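SusD homolog (Bacteroides thetaiotaomicron, PDB 3EHM) probably binds mucin O-glycans at the surface of a gut symbiont, as a SusD-family lipoprotein serving their uptake and use. Local coordinates at residues E470-P473 with G474-G477; N373-F376 with Q377-V381. All coordinates share one frame; numbering follows the deposited sequence.

Contact 1 (E470-P473 with G474-G477)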
ATOM      1  N   GLU A 470     -12.434  10.823  17.551  1.00 20.01           N
ATOM      2  CA  GLU A 470     -13.328  11.699  16.809  1.00 20.15           C
ATOM      3  C   GLU A 470     -12.781  13.099  16.540  1.00 19.07           C
ATOM      4  O   GLU A 470     -13.371  13.863  15.778  1.00 18.18           O
ATOM      5  CB  GLU A 470     -14.677  11.790  17.524  1.00 23.17           C
ATOM      6  CG  GLU A 470     -15.436  10.469  17.547  1.00 28.55           C
ATOM      7  CD  GLU A 470     -16.884  10.633  17.963  1.00 31.75           C
ATOM      8  OE1 GLU A 470     -17.133  11.088  19.101  1.00 32.25           O
ATOM      9  OE2 GLU A 470     -17.775  10.306  17.146  1.00 35.96           O
ATOM     10  N   ALA A 471     -11.657  13.438  17.159  1.00 18.20           N
ATOM     11  CA  ALA A 471     -11.061  14.749  16.944  1.00 18.16           C
ATOM     12  C   ALA A 471     -10.057  14.719  15.787  1.00 17.59           C
ATOM     13  O   ALA A 471      -9.602  15.766  15.328  1.00 15.25           O
ATOM     14  CB  ALA A 471     -10.371  15.225  18.216  1.00 20.25           C
ATOM     15  N   ALA A 472      -9.723  13.520  15.315  1.00 16.44           N
ATOM     16  CA  ALA A 472      -8.758  13.366  14.223  1.00 16.61           C
ATOM     17  C   ALA A 472      -9.151  14.047  12.910  1.00 15.90           C
ATOM     18  O   ALA A 472      -8.345  14.768  12.320  1.00 16.72           O
ATOM     19  CB  ALA A 472      -8.474  11.877  13.980  1.00 14.04           C
ATOM     20  N   PRO A 473     -10.386  13.829  12.427  1.00 16.39           N
ATOM     21  CA  PRO A 473     -10.797  14.464  11.170  1.00 16.49           C
ATOM     22  C   PRO A 473     -10.638  15.984  11.194  1.00 18.20           C
ATOM     23  O   PRO A 473     -10.254  16.596  10.197  1.00 16.41           O
ATOM     24  CB  PRO A 473     -12.253  14.028  11.027  1.00 18.69           C
ATOM     25  CG  PRO A 473     -12.239  12.654  11.654  1.00 17.38           C
ATOM     26  CD  PRO A 473     -11.432  12.908  12.912  1.00 17.03           C
ATOM     27  N   GLY A 474     -10.927  16.586  12.343  1.00 17.68           N
ATOM     28  CA  GLY A 474     -10.810  18.026  12.466  1.00 18.30           C
ATOM     29  C   GLY A 474      -9.390  18.520  12.273  1.00 19.25           C
ATOM     30  O   GLY A 474      -9.178  19.648  11.825  1.00 17.97           O
ATOM     31  N   ARG A 475      -8.415  17.678  12.607  1.00 18.67           N
ATOM     32  CA  ARG A 475      -7.011  18.045  12.475  1.00 19.03           C
ATOM     33  C   ARG A 475      -6.554  18.222  11.030  1.00 18.48           C
ATOM     34  O   ARG A 475      -5.555  18.898  10.776  1.00 20.09           O
ATOM     35  CB  ARG A 475      -6.116  17.006  13.165  1.00 17.92           C
ATOM     36  CG  ARG A 475      -6.340  16.895  14.659  1.00 16.93           C
ATOM     37  CD  ARG A 475      -5.237  16.109  15.363  1.00 16.97           C
ATOM     38  NE  ARG A 475      -5.475  16.079  16.805  1.00 17.48           N
ATOM     39  CZ  ARG A 475      -6.037  15.066  17.460  1.00 18.14           C
ATOM     40  NH1 ARG A 475      -6.410  13.973  16.811  1.00 16.18           N
ATOM     41  NH2 ARG A 475      -6.258  15.163  18.769  1.00 18.45           N
ATOM     42  N   ILE A 476      -7.266  17.621  10.081  1.00 16.55           N
ATOM     43  CA  ILE A 476      -6.875  17.762   8.679  1.00 16.02           C
ATOM     44  C   ILE A 476      -7.853  18.611   7.882  1.00 16.37           C
ATOM     45  O   ILE A 476      -7.704  18.761   6.671  1.00 15.72           O
ATOM     46  CB  ILE A 476      -6.747  16.398   7.972  1.00 15.39           C
ATOM     47  CG1 ILE A 476      -8.111  15.712   7.915  1.00 15.04           C
ATOM     48  CG2 ILE A 476      -5.715  15.547   8.685  1.00 14.44           C
ATOM     49  CD1 ILE A 476      -8.119  14.441   7.086  1.00 16.46           C
ATOM     50  N   GLY A 477      -8.855  19.159   8.565  1.00 18.84           N
ATOM     51  CA  GLY A 477      -9.837  19.997   7.900  1.00 20.60           C
ATOM     52  C   GLY A 477     -11.061  19.255   7.393  1.00 21.93           C
ATOM     53  O   GLY A 477     -11.721  19.715   6.465  1.00 22.70           O
TER
HETATM   54  O   HOH W   1     -13.088  16.108  14.458  1.00 21.96           O
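A single short helical turn, 472-475, brings Ala472 back against Arg475 and Pro473 against Ile476 in this local contact. The evidence for a 3-10-like turn is two i-to-i+3 backbone bonds: Arg475 N donates to Ala472 O at 2.9 Å, and Ile476 N to Pro473 O at 3.2 Å. In both, the donor stands well above the carbonyl plane, 58° out of it, as expected where a turn is wound tightly. Arg475 then reaches back along the turn. Its chain is extended from CG to NE, which lays the guanidinium beside the two alanines: Arg475 CG lies 3.5 Å from Ala471 O, Arg475 NH1 approaches Ala472 CA at 3.5 Å, and one guanidinium face has Ala471 O above it, toward the rim. The charged end is fixed elsewhere, by a salt bridge from NH1 to Asp469 just before the turn. At the other end Gly477 stops the helix with a positive phi of 92°, in a Schellman motif; its N makes a weak bond to Gly474 O. Ile476, with CG1 set between its backbone N and carbonyl carbon (chi1 65°), places CG1 3.3 Å from Pro473 O, while its side chain also touches Trp81, against which Ala472 packs. On the exposed flank a water donates to Glu470 O at 2.6 Å and accepts a weak hydrogen bond from Gly474 N, bridging the two.

Contact 2 (N373-F376 with Q377-V381)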
ATOM      1  N   ASN A 373      -8.214 -17.305  -5.199  1.00 13.66           N
ATOM      2  CA  ASN A 373      -7.553 -18.606  -5.196  1.00 14.39           C
ATOM      3  C   ASN A 373      -6.036 -18.420  -5.069  1.00 14.87           C
ATOM      4  O   ASN A 373      -5.378 -19.087  -4.268  1.00 12.74           O
ATOM      5  CB  ASN A 373      -7.878 -19.346  -6.496  1.00 18.74           C
ATOM      6  CG  ASN A 373      -7.301 -20.746  -6.536  1.00 21.13           C
ATOM      7  OD1 ASN A 373      -6.895 -21.225  -7.593  1.00 26.23           O
ATOM      8  ND2 ASN A 373      -7.274 -21.414  -5.391  1.00 20.14           N
ATOM      9  N   ILE A 374      -5.485 -17.509  -5.865  1.00 14.45           N
ATOM     10  CA  ILE A 374      -4.049 -17.240  -5.829  1.00 15.80           C
ATOM     11  C   ILE A 374      -3.635 -16.701  -4.458  1.00 14.51           C
ATOM     12  O   ILE A 374      -2.567 -17.046  -3.939  1.00 14.49           O
ATOM     13  CB  ILE A 374      -3.649 -16.224  -6.930  1.00 18.53           C
ATOM     14  CG1 ILE A 374      -3.683 -16.908  -8.298  1.00 22.23           C
ATOM     15  CG2 ILE A 374      -2.260 -15.658  -6.658  1.00 20.91           C
ATOM     16  CD1 ILE A 374      -2.659 -18.031  -8.451  1.00 24.45           C
ATOM     17  N   SER A 375      -4.483 -15.869  -3.864  1.00 12.80           N
ATOM     18  CA  SER A 375      -4.167 -15.311  -2.556  1.00 11.66           C
ATOM     19  C   SER A 375      -4.090 -16.419  -1.515  1.00 12.92           C
ATOM     20  O   SER A 375      -3.198 -16.416  -0.669  1.00 12.78           O
ATOM     21  CB  SER A 375      -5.208 -14.273  -2.132  1.00 11.60           C
ATOM     22  OG  SER A 375      -4.936 -13.811  -0.817  1.00 11.06           O
ATOM     23  N   PHE A 376      -5.029 -17.359  -1.568  1.00 13.39           N
ATOM     24  CA  PHE A 376      -5.033 -18.472  -0.622  1.00 15.31           C
ATOM     25  C   PHE A 376      -3.739 -19.261  -0.780  1.00 14.92           C
ATOM     26  O   PHE A 376      -3.147 -19.711   0.198  1.00 16.04           O
ATOM     27  CB  PHE A 376      -6.236 -19.387  -0.878  1.00 17.13           C
ATOM     28  CG  PHE A 376      -7.476 -18.990  -0.125  1.00 16.71           C
ATOM     29  CD1 PHE A 376      -7.889 -17.666  -0.082  1.00 14.49           C
ATOM     30  CD2 PHE A 376      -8.233 -19.948   0.541  1.00 16.69           C
ATOM     31  CE1 PHE A 376      -9.038 -17.298   0.614  1.00 16.38           C
ATOM     32  CE2 PHE A 376      -9.380 -19.590   1.239  1.00 16.27           C
ATOM     33  CZ  PHE A 376      -9.784 -18.262   1.275  1.00 14.44           C
ATOM     34  N   GLN A 377      -3.304 -19.429  -2.020  1.00 15.38           N
ATOM     35  CA  GLN A 377      -2.073 -20.153  -2.284  1.00 16.77           C
ATOM     36  C   GLN A 377      -0.886 -19.362  -1.750  1.00 16.67           C
ATOM     37  O   GLN A 377       0.029 -19.929  -1.156  1.00 16.63           O
ATOM     38  CB  GLN A 377      -1.914 -20.402  -3.781  1.00 19.03           C
ATOM     39  CG  GLN A 377      -2.903 -21.414  -4.344  1.00 23.07           C
ATOM     40  CD  GLN A 377      -2.723 -21.629  -5.835  1.00 25.43           C
ATOM     41  OE1 GLN A 377      -1.615 -21.873  -6.306  1.00 30.16           O
ATOM     42  NE2 GLN A 377      -3.814 -21.548  -6.583  1.00 27.77           N
ATOM     43  N   GLU A 378      -0.907 -18.048  -1.949  1.00 17.24           N
ATOM     44  CA  GLU A 378       0.177 -17.197  -1.465  1.00 16.07           C
ATOM     45  C   GLU A 378       0.307 -17.329   0.052  1.00 16.82           C
ATOM     46  O   GLU A 378       1.415 -17.359   0.588  1.00 16.50           O
ATOM     47  CB  GLU A 378      -0.089 -15.727  -1.835  1.00 14.83           C
ATOM     48  CG  GLU A 378      -0.184 -15.478  -3.329  1.00 14.58           C
ATOM     49  CD  GLU A 378      -0.516 -14.037  -3.696  1.00 13.83           C
ATOM     50  OE1 GLU A 378      -1.240 -13.354  -2.940  1.00 14.65           O
ATOM     51  OE2 GLU A 378      -0.070 -13.592  -4.766  1.00 11.13           O
ATOM     52  N   GLN A 379      -0.829 -17.426   0.738  1.00 15.63           N
ATOM     53  CA  GLN A 379      -0.845 -17.521   2.193  1.00 15.32           C
ATOM     54  C   GLN A 379      -0.796 -18.949   2.733  1.00 16.61           C
ATOM     55  O   GLN A 379      -0.830 -19.161   3.944  1.00 15.90           O
ATOM     56  CB  GLN A 379      -2.084 -16.801   2.738  1.00 16.47           C
ATOM     57  CG  GLN A 379      -2.239 -15.380   2.203  1.00 14.90           C
ATOM     58  CD  GLN A 379      -1.030 -14.510   2.495  1.00 18.12           C
ATOM     59  OE1 GLN A 379      -0.791 -13.505   1.820  1.00 19.53           O
ATOM     60  NE2 GLN A 379      -0.267 -14.884   3.513  1.00 13.19           N
ATOM     61  N   GLY A 380      -0.722 -19.924   1.834  1.00 16.99           N
ATOM     62  CA  GLY A 380      -0.656 -21.312   2.254  1.00 18.44           C
ATOM     63  C   GLY A 380      -1.889 -21.838   2.964  1.00 18.37           C
ATOM     64  O   GLY A 380      -1.787 -22.741   3.792  1.00 16.11           O
ATOM     65  N   VAL A 381      -3.058 -21.280   2.657  1.00 17.28           N
ATOM     66  CA  VAL A 381      -4.289 -21.744   3.287  1.00 18.29           C
ATOM     67  C   VAL A 381      -5.163 -22.466   2.273  1.00 18.70           C
ATOM     68  O   VAL A 381      -4.983 -22.316   1.066  1.00 18.65           O
ATOM     69  CB  VAL A 381      -5.094 -20.582   3.894  1.00 18.72           C
ATOM     70  CG1 VAL A 381      -4.344 -20.011   5.086  1.00 19.37           C
ATOM     71  CG2 VAL A 381      -5.336 -19.513   2.840  1.00 17.54           C
TER
HETATM   72  O   HOH W   2      -2.382 -12.769  -0.754  1.00 16.70           O
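This is an i-to-i+4 and i-to-i+5 contact at the C-terminal end of helix 364-378, running from its last turn into the Schellman motif that follows, where Asn373, Ile374 and Phe376 meet Gln377, Glu378 and Val381. Regular alpha-helical bonds run from Gln377 N to Asn373 O and from Glu378 N to Ile374 O, the latter at 2.8 Å. Outside the backbone, Gln377 NE2 reaches Asn373 OD1 at 3.3 Å in a bond that is weak, its N-H...O angle being 121°, with the amide planes turned 61° apart. Glu378 runs extended back along the helix, its OE2 3.6 Å from Ile374 CG2. Its OE1 accepts a hydrogen bond from water 2, which also bonds Ser375 OG at 2.8 Å; beyond the turn, OE1 pairs with Ser345 OG and Ser375 OG with Arg287. With an alanine in place of Glu378, the bridging water and the Ser345 hydroxyl would probably lose their carboxylate partner, and Ile374 CG2 the carboxylate beside it. The helix ends in a Schellman motif: Gly380 takes positive phi (65°), its N bonds Gln377 O, and Val381 N closes the wider loop on Phe376 O at 2.9 Å. That reversal returns Val381 to Phe376, the apolar pair that characteristically accompanies this motif. Val381 CG2, which sits between its own backbone N and carbonyl carbon, lies 3.7 Å from Phe376 CG, and the Phe376 ring also meets Tyr387.

From the N terminus, contact 2 comes first: it lies wholly at the end of helix 364-378, turning the chain toward helix 384-388 and resting on helices 287-291 and 344-356. The chain then passes through helices 429-445 and 449-459 before contact 1 forms at the short helix 472-475, whose side chains touch loop residues Phe75 and Trp81 from much earlier in the sequence. Each contact joins consecutive residues, so each closes just a local turn; the two are in series and neither nest nor cross. Their centres lie about 38 Å apart, on opposite sides of the chain's centre, and their nearest atoms remain about 29 Å apart.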